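Local coordinates for EchA1_1 (PDB 3R9T), which probably hydrates enoyl-CoA thioesters to 3-hydroxyacyl-CoA in fatty acid metabolism, as a member of the enoyl-CoA hydratase/isomerase (crotonase) family, at residues B[57-60]-B[66-69]; B[94-99]-B[120-125]. All coordinates share one frame; numbering follows the deposited sequence.

Interaction 1: B[57-60]-B[66-69]; sequences VVLT and SFCA
A buried edge-on packing of the Phe-67 ring against the C-terminal end of strand 56-61, made by the loop that follows the strand, defines this contact between residues 57-60 and 66-69. The evidence lies in the ring: of the 126 Å² buried between the segments, Phe-67 contributes the most, and the ring atoms CD1, CE1 and CZ do all of its close touching. It meets the strand with its edge. The carbonyl oxygen of Leu-59 lies in the plane of the ring, 3.6 Å from CE1 of Phe-67, so the partially positive rim of the ring, not a face, is turned to the oxygen. Beside it CE1 of Phe-67 also packs on CA of Thr-60, at 3.9 Å. The third touch is purely apolar, CZ of Phe-67 against CD2 of Leu-59 at 4.2 Å, where the two side chains cross at about a right angle. Phe-67 reaches the strand because CG stands anti to the backbone N (chi1 167°), which carries the ring from a corner of the loop back to the strand. The CB of Thr-60 points away from 66-69, and its OG1 is hydrogen-bonded to the carbonyl oxygen of Ala-107. The backbone of the strand is tied through Leu-59 to Ile-105 on one neighbouring strand and through Val-58 to Met-20 and Ile-22 on the other. Leu-119 of helix 115-122 touches both Leu-59 and Phe-67, so the contact sits between the central sheet of the crotonase fold and that helix.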
ATOM      1  N   VAL B  57     -24.720  -0.270   4.502  1.00 20.37           N
ATOM      2  CA  VAL B  57     -25.258  -0.380   3.171  1.00 20.78           C
ATOM      3  C   VAL B  57     -24.585  -1.513   2.442  1.00 20.53           C
ATOM      4  O   VAL B  57     -23.355  -1.621   2.471  1.00 18.84           O
ATOM      5  CB  VAL B  57     -24.991   0.910   2.406  1.00 20.45           C
ATOM      6  CG1 VAL B  57     -25.389   0.784   0.931  1.00 22.49           C
ATOM      7  CG2 VAL B  57     -25.722   2.060   3.086  1.00 21.16           C
ATOM      8  N   VAL B  58     -25.397  -2.346   1.790  1.00 20.60           N
ATOM      9  CA  VAL B  58     -24.924  -3.372   0.857  1.00 19.76           C
ATOM     10  C   VAL B  58     -25.387  -3.048  -0.560  1.00 20.52           C
ATOM     11  O   VAL B  58     -26.570  -2.733  -0.776  1.00 22.45           O
ATOM     12  CB  VAL B  58     -25.442  -4.775   1.242  1.00 20.11           C
ATOM     13  CG1 VAL B  58     -25.096  -5.817   0.180  1.00 19.12           C
ATOM     14  CG2 VAL B  58     -24.864  -5.200   2.581  1.00 19.26           C
ATOM     15  N   LEU B  59     -24.443  -3.124  -1.502  1.00 19.62           N
ATOM     16  CA  LEU B  59     -24.684  -2.894  -2.926  1.00 19.92           C
ATOM     17  C   LEU B  59     -24.519  -4.225  -3.648  1.00 20.20           C
ATOM     18  O   LEU B  59     -23.495  -4.868  -3.499  1.00 19.43           O
ATOM     19  CB  LEU B  59     -23.686  -1.872  -3.502  1.00 19.44           C
ATOM     20  CG  LEU B  59     -23.829  -1.620  -5.013  1.00 19.59           C
ATOM     21  CD1 LEU B  59     -25.169  -0.930  -5.305  1.00 19.67           C
ATOM     22  CD2 LEU B  59     -22.630  -0.824  -5.566  1.00 20.97           C
ATOM     23  N   THR B  60     -25.520  -4.637  -4.430  1.00 21.46           N
ATOM     24  CA  THR B  60     -25.453  -5.895  -5.183  1.00 21.93           C
ATOM     25  C   THR B  60     -26.168  -5.717  -6.537  1.00 22.90           C
ATOM     26  O   THR B  60     -26.706  -4.637  -6.839  1.00 23.04           O
ATOM     27  CB  THR B  60     -26.070  -7.041  -4.333  1.00 22.79           C
ATOM     28  OG1 THR B  60     -25.665  -8.336  -4.822  1.00 23.13           O
ATOM     29  CG2 THR B  60     -27.610  -6.915  -4.280  1.00 23.79           C
ATOM     30  N   SER B  66     -24.642 -11.351 -13.123  1.00 28.82           N
ATOM     31  CA  SER B  66     -23.952 -10.057 -13.228  1.00 27.95           C
ATOM     32  C   SER B  66     -24.074  -9.205 -11.975  1.00 26.54           C
ATOM     33  O   SER B  66     -25.174  -8.941 -11.535  1.00 26.89           O
ATOM     34  CB  SER B  66     -24.534  -9.239 -14.389  1.00 28.73           C
ATOM     35  OG  SER B  66     -24.415  -9.909 -15.637  1.00 30.71           O
ATOM     36  N   PHE B  67     -22.949  -8.728 -11.436  1.00 25.19           N
ATOM     37  CA  PHE B  67     -22.975  -7.665 -10.419  1.00 24.09           C
ATOM     38  C   PHE B  67     -23.110  -6.342 -11.170  1.00 24.43           C
ATOM     39  O   PHE B  67     -24.076  -5.590 -10.986  1.00 25.12           O
ATOM     40  CB  PHE B  67     -21.701  -7.725  -9.562  1.00 22.82           C
ATOM     41  CG  PHE B  67     -21.453  -6.502  -8.684  1.00 22.30           C
ATOM     42  CD1 PHE B  67     -22.209  -6.269  -7.542  1.00 23.27           C
ATOM     43  CD2 PHE B  67     -20.413  -5.622  -8.980  1.00 21.10           C
ATOM     44  CE1 PHE B  67     -21.945  -5.170  -6.725  1.00 23.37           C
ATOM     45  CE2 PHE B  67     -20.150  -4.526  -8.171  1.00 20.55           C
ATOM     46  CZ  PHE B  67     -20.908  -4.313  -7.039  1.00 21.09           C
ATOM     47  N   CYS B  68     -22.124  -6.088 -12.023  1.00 24.86           N
ATOM     48  CA  CYS B  68     -22.128  -4.942 -12.912  1.00 25.62           C
ATOM     49  C   CYS B  68     -21.076  -5.179 -13.984  1.00 26.25           C
ATOM     50  O   CYS B  68     -19.885  -5.276 -13.686  1.00 26.17           O
ATOM     51  CB  CYS B  68     -21.846  -3.657 -12.139  1.00 25.42           C
ATOM     52  SG  CYS B  68     -21.609  -2.232 -13.193  1.00 26.02           S
ATOM     53  N   ALA B  69     -21.535  -5.301 -15.228  1.00 27.20           N
ATOM     54  CA  ALA B  69     -20.656  -5.583 -16.369  1.00 28.55           C
ATOM     55  C   ALA B  69     -19.797  -4.381 -16.765  1.00 28.89           C
ATOM     56  O   ALA B  69     -18.903  -4.509 -17.608  1.00 29.75           O
ATOM     57  CB  ALA B  69     -21.487  -6.049 -17.577  1.00 29.82           C
TER

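Interaction 2: B[94-99]-B[120-125]; sequences GYVRHF and ALASDL
The hydroxyl oxygen OG of Ser-123 is held by two groups: OH of Tyr-95 donates a hydrogen bond to it across the contact at 2.7 Å, and it is also hydrogen-bonded to the carbonyl oxygen of Leu-119, one turn back in helix 115-122. OG of Ser-123 lies near the plane of the Tyr-95 ring, at its edge, and its separation from ring atom CE2 of Tyr-95 is 3.5 Å. Two torsions bring the hydroxyls together. Tyr-95 extends its ring toward the helix end with CG opposite the backbone N across the CA-CB bond (chi1 -168°), while Ser-123 sets OG beside its own N, within range of the preceding helical turn. Next to this polar link, the methyl of Ala-122 fills the angle between two loop residues. CB of Ala-122 approaches CD2 of Tyr-95 at 4.0 Å, obliquely to the ring, and comes to 3.8 Å from CA of Val-96, with CG1 of Val-96 alongside. The loop also braces itself: ND1 of His-98 donates to O of Gly-94 over 2.8 Å, with an N-H...O angle of 158°. That oxygen lies in the plane of the imidazole, although the donor is tilted 26° from the carbonyl plane. At the helix end, Lys-160 of a neighbouring subunit hydrogen-bonds through NZ to the carbonyl oxygens of Ser-123 and Leu-121. Chemically, then, a buried tyrosine hydroxyl donates its hydrogen bond to a serine that is itself anchored to the last turn of the helix, which holds the outer end of the ring against the helix end and helps to place the loop, while a cation from the next chain probably offsets the partial negative charge gathered at the helix C terminus.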
ATOM      1  N   GLY B  94     -23.529   7.228  -9.276  1.00 19.22           N
ATOM      2  CA  GLY B  94     -23.859   7.998  -8.078  1.00 19.57           C
ATOM      3  C   GLY B  94     -23.157   7.478  -6.842  1.00 18.60           C
ATOM      4  O   GLY B  94     -23.620   7.711  -5.734  1.00 19.29           O
ATOM      5  N   TYR B  95     -22.014   6.822  -7.038  1.00 17.93           N
ATOM      6  CA  TYR B  95     -21.410   5.969  -6.005  1.00 16.99           C
ATOM      7  C   TYR B  95     -19.916   6.182  -5.770  1.00 16.83           C
ATOM      8  O   TYR B  95     -19.491   6.240  -4.629  1.00 17.58           O
ATOM      9  CB  TYR B  95     -21.643   4.494  -6.365  1.00 16.34           C
ATOM     10  CG  TYR B  95     -21.332   3.477  -5.276  1.00 17.36           C
ATOM     11  CD1 TYR B  95     -22.291   3.135  -4.332  1.00 18.48           C
ATOM     12  CD2 TYR B  95     -20.095   2.831  -5.209  1.00 17.24           C
ATOM     13  CE1 TYR B  95     -22.045   2.210  -3.347  1.00 18.31           C
ATOM     14  CE2 TYR B  95     -19.825   1.905  -4.197  1.00 15.19           C
ATOM     15  CZ  TYR B  95     -20.829   1.564  -3.290  1.00 16.40           C
ATOM     16  OH  TYR B  95     -20.619   0.659  -2.271  1.00 19.12           O
ATOM     17  N   VAL B  96     -19.125   6.272  -6.840  1.00 17.46           N
ATOM     18  CA  VAL B  96     -17.653   6.189  -6.710  1.00 17.66           C
ATOM     19  C   VAL B  96     -16.974   7.425  -6.118  1.00 18.09           C
ATOM     20  O   VAL B  96     -15.822   7.345  -5.661  1.00 18.02           O
ATOM     21  CB  VAL B  96     -16.945   5.794  -8.017  1.00 17.64           C
ATOM     22  CG1 VAL B  96     -17.456   4.459  -8.537  1.00 18.01           C
ATOM     23  CG2 VAL B  96     -17.041   6.914  -9.074  1.00 18.29           C
ATOM     24  N   ARG B  97     -17.673   8.559  -6.140  1.00 18.77           N
ATOM     25  CA  ARG B  97     -17.231   9.787  -5.467  1.00 19.23           C
ATOM     26  C   ARG B  97     -18.336  10.279  -4.532  1.00 18.97           C
ATOM     27  O   ARG B  97     -18.581  11.475  -4.425  1.00 19.70           O
ATOM     28  CB  ARG B  97     -16.902  10.863  -6.508  1.00 19.86           C
ATOM     29  CG  ARG B  97     -15.997  11.957  -6.053  1.00 23.96           C
ATOM     30  CD  ARG B  97     -15.611  12.784  -7.287  1.00 29.31           C
ATOM     31  NE  ARG B  97     -14.665  13.852  -7.017  1.00 34.17           N
ATOM     32  CZ  ARG B  97     -14.264  14.742  -7.927  1.00 38.12           C
ATOM     33  NH1 ARG B  97     -14.733  14.699  -9.174  1.00 39.83           N
ATOM     34  NH2 ARG B  97     -13.392  15.688  -7.590  1.00 39.28           N
ATOM     35  N   HIS B  98     -18.992   9.341  -3.859  1.00 17.69           N
ATOM     36  CA  HIS B  98     -20.104   9.626  -2.963  1.00 17.85           C
ATOM     37  C   HIS B  98     -19.803   9.068  -1.575  1.00 17.97           C
ATOM     38  O   HIS B  98     -20.319   8.033  -1.183  1.00 17.96           O
ATOM     39  CB  HIS B  98     -21.370   8.993  -3.523  1.00 17.56           C
ATOM     40  CG  HIS B  98     -22.632   9.441  -2.864  1.00 18.63           C
ATOM     41  ND1 HIS B  98     -23.867   9.146  -3.400  1.00 18.73           N
ATOM     42  CD2 HIS B  98     -22.867  10.157  -1.738  1.00 21.41           C
ATOM     43  CE1 HIS B  98     -24.809   9.665  -2.631  1.00 21.65           C
ATOM     44  NE2 HIS B  98     -24.230  10.283  -1.618  1.00 20.75           N
ATOM     45  N   PHE B  99     -18.976   9.783  -0.835  1.00 18.27           N
ATOM     46  CA  PHE B  99     -18.619   9.370   0.499  1.00 18.12           C
ATOM     47  C   PHE B  99     -19.827   9.491   1.423  1.00 18.22           C
ATOM     48  O   PHE B  99     -20.492  10.544   1.486  1.00 19.73           O
ATOM     49  CB  PHE B  99     -17.478  10.219   1.077  1.00 18.26           C
ATOM     50  CG  PHE B  99     -17.107   9.809   2.475  1.00 17.53           C
ATOM     51  CD1 PHE B  99     -16.226   8.760   2.684  1.00 18.35           C
ATOM     52  CD2 PHE B  99     -17.705  10.415   3.574  1.00 19.66           C
ATOM     53  CE1 PHE B  99     -15.915   8.332   3.979  1.00 17.99           C
ATOM     54  CE2 PHE B  99     -17.392  10.012   4.877  1.00 19.38           C
ATOM     55  CZ  PHE B  99     -16.496   8.973   5.072  1.00 20.08           C
ATOM     56  N   ALA B 120     -16.503  -1.904  -6.619  1.00 16.54           N
ATOM     57  CA  ALA B 120     -15.842  -2.660  -5.545  1.00 16.91           C
ATOM     58  C   ALA B 120     -14.756  -1.821  -4.881  1.00 16.24           C
ATOM     59  O   ALA B 120     -14.692  -1.730  -3.653  1.00 16.76           O
ATOM     60  CB  ALA B 120     -15.248  -3.994  -6.089  1.00 16.37           C
ATOM     61  N   LEU B 121     -13.927  -1.180  -5.698  1.00 15.08           N
ATOM     62  CA  LEU B 121     -12.858  -0.319  -5.193  1.00 15.20           C
ATOM     63  C   LEU B 121     -13.413   0.821  -4.346  1.00 15.84           C
ATOM     64  O   LEU B 121     -12.853   1.148  -3.318  1.00 16.57           O
ATOM     65  CB  LEU B 121     -12.018   0.215  -6.340  1.00 15.48           C
ATOM     66  CG  LEU B 121     -11.171  -0.766  -7.145  1.00 16.48           C
ATOM     67  CD1 LEU B 121     -10.668  -0.113  -8.405  1.00 17.90           C
ATOM     68  CD2 LEU B 121     -10.008  -1.189  -6.274  1.00 17.49           C
ATOM     69  N   ALA B 122     -14.542   1.373  -4.753  1.00 15.54           N
ATOM     70  CA  ALA B 122     -15.160   2.498  -4.070  1.00 15.81           C
ATOM     71  C   ALA B 122     -15.868   2.071  -2.771  1.00 16.01           C
ATOM     72  O   ALA B 122     -16.176   2.905  -1.921  1.00 16.98           O
ATOM     73  CB  ALA B 122     -16.149   3.167  -5.023  1.00 15.03           C
ATOM     74  N   SER B 123     -16.164   0.784  -2.629  1.00 15.35           N
ATOM     75  CA  SER B 123     -16.796   0.249  -1.412  1.00 15.04           C
ATOM     76  C   SER B 123     -15.788   0.044  -0.267  1.00 14.71           C
ATOM     77  O   SER B 123     -14.602  -0.180  -0.521  1.00 15.31           O
ATOM     78  CB  SER B 123     -17.513  -1.075  -1.738  1.00 14.78           C
ATOM     79  OG  SER B 123     -18.464  -0.950  -2.799  1.00 16.15           O
ATOM     80  N   ASP B 124     -16.255   0.042   0.989  1.00 14.55           N
ATOM     81  CA  ASP B 124     -15.359  -0.235   2.094  1.00 14.90           C
ATOM     82  C   ASP B 124     -14.871  -1.685   2.114  1.00 14.27           C
ATOM     83  O   ASP B 124     -13.695  -1.942   2.399  1.00 14.73           O
ATOM     84  CB  ASP B 124     -16.008   0.085   3.433  1.00 14.77           C
ATOM     85  CG  ASP B 124     -16.376   1.530   3.573  1.00 17.10           C
ATOM     86  OD1 ASP B 124     -15.545   2.386   3.180  1.00 17.08           O
ATOM     87  OD2 ASP B 124     -17.490   1.793   4.104  1.00 17.27           O
ATOM     88  N   LEU B 125     -15.794  -2.607   1.822  1.00 14.88           N
ATOM     89  CA  LEU B 125     -15.581  -4.058   1.925  1.00 15.00           C
ATOM     90  C   LEU B 125     -16.239  -4.725   0.725  1.00 15.12           C
ATOM     91  O   LEU B 125     -17.181  -4.193   0.125  1.00 15.70           O
ATOM     92  CB  LEU B 125     -16.198  -4.595   3.211  1.00 15.90           C
ATOM     93  CG  LEU B 125     -15.651  -3.932   4.483  1.00 16.05           C
ATOM     94  CD1 LEU B 125     -16.545  -4.239   5.700  1.00 20.56           C
ATOM     95  CD2 LEU B 125     -14.207  -4.339   4.708  1.00 16.36           C
TER

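In the fold
After strands 11-16 and 19-24 have entered the central sheet, strand 56-61 joins it, and interaction 1 closes the short loop that follows, five residues lying between its segments. The chain then runs through helix 73-77 before residues 94-99 open interaction 2, which closes over strands 104-108 and 111-113 and most of helix 115-122. The two loops therefore follow in series, neither nesting nor crossing. In space they adjoin, their centres about 11 Å apart, and CD2 of Leu-59 packs on CZ of Tyr-95 at 3.8 Å. Leu-59 thus joins both, with helix 115-122 bordering one contact and supplying the other, linking sheet, helix and loop of the crotonase fold.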